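Local coordinates for plasmodium falciparum gamete antigen 27/25 (Plasmodium falciparum, PDB 1N81), which is of unknown function but is a gametocyte protein essential for sexual development of the malaria parasite, and may dimerise, at residues A[21-26]-A[107-112]. Sequence-based numbering, arbitrary orientation.
Sequences IEFHAC and WVEQRV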
ATOM      1  N   ILE A  21      -3.254   7.421   2.141  1.00 36.19           N
ATOM      2  CA  ILE A  21      -3.489   8.031   0.852  1.00 35.41           C
ATOM      3  C   ILE A  21      -3.677   7.014  -0.297  1.00 37.59           C
ATOM      4  O   ILE A  21      -4.672   7.065  -1.035  1.00 32.40           O
ATOM      5  CB  ILE A  21      -2.330   8.976   0.499  1.00 37.91           C
ATOM      6  CG1 ILE A  21      -2.447  10.256   1.350  1.00 37.49           C
ATOM      7  CG2 ILE A  21      -2.339   9.295  -0.987  1.00 31.55           C
ATOM      8  CD1 ILE A  21      -1.169  11.048   1.425  1.00 34.68           C
ATOM      9  N   GLU A  22      -2.722   6.101  -0.418  1.00 32.87           N
ATOM     10  CA  GLU A  22      -2.718   5.063  -1.453  1.00 31.30           C
ATOM     11  C   GLU A  22      -3.886   4.095  -1.315  1.00 37.54           C
ATOM     12  O   GLU A  22      -4.579   3.795  -2.281  1.00 37.33           O
ATOM     13  CB  GLU A  22      -1.414   4.244  -1.368  1.00 29.41           C
ATOM     14  CG  GLU A  22      -1.429   2.955  -2.223  1.00 33.84           C
ATOM     15  CD  GLU A  22      -0.034   2.441  -2.613  1.00 31.86           C
ATOM     16  OE1 GLU A  22       0.057   1.344  -3.216  1.00 38.33           O
ATOM     17  OE2 GLU A  22       0.966   3.131  -2.336  1.00 31.56           O
ATOM     18  N   PHE A  23      -4.117   3.609  -0.104  1.00 32.77           N
ATOM     19  CA  PHE A  23      -5.180   2.641   0.052  1.00 30.56           C
ATOM     20  C   PHE A  23      -6.593   3.220  -0.011  1.00 37.06           C
ATOM     21  O   PHE A  23      -7.485   2.548  -0.501  1.00 36.26           O
ATOM     22  CB  PHE A  23      -4.936   1.794   1.321  1.00 26.17           C
ATOM     23  CG  PHE A  23      -3.812   0.790   1.161  1.00 33.92           C
ATOM     24  CD1 PHE A  23      -2.503   1.112   1.532  1.00 27.18           C
ATOM     25  CD2 PHE A  23      -4.042  -0.438   0.544  1.00 35.45           C
ATOM     26  CE1 PHE A  23      -1.432   0.231   1.292  1.00 32.94           C
ATOM     27  CE2 PHE A  23      -2.965  -1.352   0.290  1.00 33.77           C
ATOM     28  CZ  PHE A  23      -1.653  -1.007   0.671  1.00 32.21           C
ATOM     29  N   HIS A  24      -6.812   4.449   0.465  1.00 37.58           N
ATOM     30  CA  HIS A  24      -8.157   5.026   0.350  1.00 40.62           C
ATOM     31  C   HIS A  24      -8.380   5.427  -1.089  1.00 36.39           C
ATOM     32  O   HIS A  24      -9.488   5.297  -1.625  1.00 32.89           O
ATOM     33  CB  HIS A  24      -8.342   6.238   1.270  1.00 42.73           C
ATOM     34  CG  HIS A  24      -8.596   5.863   2.696  1.00 51.50           C
ATOM     35  ND1 HIS A  24      -9.868   5.693   3.205  1.00 54.74           N
ATOM     36  CD2 HIS A  24      -7.745   5.540   3.704  1.00 45.59           C
ATOM     37  CE1 HIS A  24      -9.787   5.279   4.457  1.00 56.97           C
ATOM     38  NE2 HIS A  24      -8.510   5.175   4.788  1.00 47.68           N
ATOM     39  N   ALA A  25      -7.322   5.887  -1.748  1.00 35.62           N
ATOM     40  CA  ALA A  25      -7.494   6.245  -3.153  1.00 32.74           C
ATOM     41  C   ALA A  25      -7.861   4.954  -3.918  1.00 38.74           C
ATOM     42  O   ALA A  25      -8.682   4.969  -4.842  1.00 33.58           O
ATOM     43  CB  ALA A  25      -6.192   6.869  -3.736  1.00 33.30           C
ATOM     44  N   CYS A  26      -7.258   3.837  -3.523  1.00 37.66           N
ATOM     45  CA  CYS A  26      -7.530   2.564  -4.183  1.00 39.11           C
ATOM     46  C   CYS A  26      -8.993   2.136  -3.905  1.00 35.38           C
ATOM     47  O   CYS A  26      -9.722   1.777  -4.826  1.00 34.01           O
ATOM     48  CB  CYS A  26      -6.538   1.484  -3.702  1.00 34.56           C
ATOM     49  SG  CYS A  26      -6.606  -0.055  -4.696  1.00 36.05           S
ATOM     50  N   TRP A 107      -6.904  -3.768   3.615  1.00 37.95           N
ATOM     51  CA  TRP A 107      -6.556  -3.656   5.027  1.00 37.91           C
ATOM     52  C   TRP A 107      -5.368  -4.547   5.350  1.00 33.79           C
ATOM     53  O   TRP A 107      -4.421  -4.120   6.021  1.00 40.76           O
ATOM     54  CB  TRP A 107      -7.753  -4.085   5.881  1.00 38.62           C
ATOM     55  CG  TRP A 107      -7.635  -3.857   7.335  1.00 32.08           C
ATOM     56  CD1 TRP A 107      -8.112  -2.782   8.032  1.00 39.53           C
ATOM     57  CD2 TRP A 107      -6.998  -4.723   8.314  1.00 29.46           C
ATOM     58  NE1 TRP A 107      -7.818  -2.919   9.374  1.00 32.58           N
ATOM     59  CE2 TRP A 107      -7.144  -4.092   9.574  1.00 37.83           C
ATOM     60  CE3 TRP A 107      -6.340  -5.952   8.240  1.00 39.31           C
ATOM     61  CZ2 TRP A 107      -6.624  -4.656  10.757  1.00 41.54           C
ATOM     62  CZ3 TRP A 107      -5.827  -6.514   9.408  1.00 47.35           C
ATOM     63  CH2 TRP A 107      -5.977  -5.866  10.656  1.00 43.62           C
ATOM     64  N   VAL A 108      -5.439  -5.787   4.879  1.00 31.30           N
ATOM     65  CA  VAL A 108      -4.390  -6.748   5.126  1.00 30.67           C
ATOM     66  C   VAL A 108      -3.046  -6.254   4.595  1.00 36.66           C
ATOM     67  O   VAL A 108      -2.049  -6.260   5.307  1.00 34.40           O
ATOM     68  CB  VAL A 108      -4.744  -8.098   4.495  1.00 41.93           C
ATOM     69  CG1 VAL A 108      -3.475  -9.010   4.440  1.00 29.81           C
ATOM     70  CG2 VAL A 108      -5.896  -8.768   5.343  1.00 36.44           C
ATOM     71  N   GLU A 109      -3.039  -5.797   3.354  1.00 31.67           N
ATOM     72  CA  GLU A 109      -1.822  -5.307   2.735  1.00 33.33           C
ATOM     73  C   GLU A 109      -1.306  -4.079   3.503  1.00 33.63           C
ATOM     74  O   GLU A 109      -0.106  -3.995   3.821  1.00 31.88           O
ATOM     75  CB  GLU A 109      -2.075  -4.967   1.253  1.00 26.82           C
ATOM     76  CG  GLU A 109      -0.800  -4.584   0.494  1.00 26.74           C
ATOM     77  CD  GLU A 109      -1.027  -4.329  -0.990  1.00 35.76           C
ATOM     78  OE1 GLU A 109      -0.078  -3.860  -1.646  1.00 28.91           O
ATOM     79  OE2 GLU A 109      -2.133  -4.592  -1.514  1.00 33.56           O
ATOM     80  N   GLN A 110      -2.199  -3.153   3.843  1.00 33.12           N
ATOM     81  CA  GLN A 110      -1.748  -1.959   4.560  1.00 35.04           C
ATOM     82  C   GLN A 110      -1.165  -2.317   5.942  1.00 35.35           C
ATOM     83  O   GLN A 110      -0.101  -1.808   6.351  1.00 33.00           O
ATOM     84  CB  GLN A 110      -2.870  -0.919   4.670  1.00 33.74           C
ATOM     85  CG  GLN A 110      -2.382   0.362   5.306  1.00 38.46           C
ATOM     86  CD  GLN A 110      -3.385   1.484   5.253  1.00 36.10           C
ATOM     87  OE1 GLN A 110      -4.550   1.276   4.951  1.00 36.67           O
ATOM     88  NE2 GLN A 110      -2.930   2.687   5.553  1.00 32.13           N
ATOM     89  N   ARG A 111      -1.823  -3.236   6.641  1.00 32.53           N
ATOM     90  CA  ARG A 111      -1.302  -3.691   7.920  1.00 38.14           C
ATOM     91  C   ARG A 111       0.082  -4.398   7.816  1.00 36.38           C
ATOM     92  O   ARG A 111       0.941  -4.226   8.683  1.00 31.63           O
ATOM     93  CB  ARG A 111      -2.265  -4.673   8.556  1.00 38.60           C
ATOM     94  CG  ARG A 111      -1.774  -5.245   9.840  1.00 54.21           C
ATOM     95  CD  ARG A 111      -1.578  -4.167  10.910  1.00 68.54           C
ATOM     96  NE  ARG A 111      -1.695  -4.738  12.254  1.00 82.20           N
ATOM     97  CZ  ARG A 111      -2.752  -4.584  13.057  1.00 76.59           C
ATOM     98  NH1 ARG A 111      -3.792  -3.867  12.662  1.00 68.24           N
ATOM     99  NH2 ARG A 111      -2.761  -5.147  14.260  1.00 78.65           N
ATOM    100  N   VAL A 112       0.289  -5.221   6.796  1.00 30.08           N
ATOM    101  CA  VAL A 112       1.579  -5.893   6.693  1.00 28.58           C
ATOM    102  C   VAL A 112       2.662  -4.833   6.424  1.00 33.40           C
ATOM    103  O   VAL A 112       3.729  -4.868   7.056  1.00 36.51           O
ATOM    104  CB  VAL A 112       1.580  -6.985   5.622  1.00 33.32           C
ATOM    105  CG1 VAL A 112       2.999  -7.514   5.409  1.00 30.75           C
ATOM    106  CG2 VAL A 112       0.698  -8.125   6.085  1.00 37.57           C
TER
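The ring of Phe23 lies between three side chains: Gln110 covers one face, Glu22 CG of its own helix sits over the rim of the opposite face, and Glu109 meets the edge. On the Gln110 face the contact is a CH-pi interaction, with Gln110 CB 3.8 Å from the centroid of the Phe23 ring and 15° off the ring normal. The extended Gln110 chain then runs back past the ring toward helix 13-35, its amide plane only 16° from that of the ring, until Gln110 OE1 comes 3.7 Å from Phe23 CB. Its NE2 donates to Asp20 OD1, a little earlier on the helix that carries Phe23, and this hydrogen bond helps to hold the amide nearly flat against the ring.

Glu109 crosses the ring at about a right angle. With CG anti to the backbone N (chi1 -174°), its straight chain passes the far rim, where Glu109 CG lies 3.7 Å from Phe23 CZ, and its carboxylate stands nearly perpendicular to the ring. That carboxylate is held by salt bridges to Arg84 and Arg165, while Glu22 is paired with Arg80 and the same Arg84. Here, near the centre of this all-helical protein, Phe23 carries the packing of helix 13-35 against helix 96-122, bordered by two buried glutamates that share Arg84 of helix 71-89, whose positive charge probably offsets the repulsion between them.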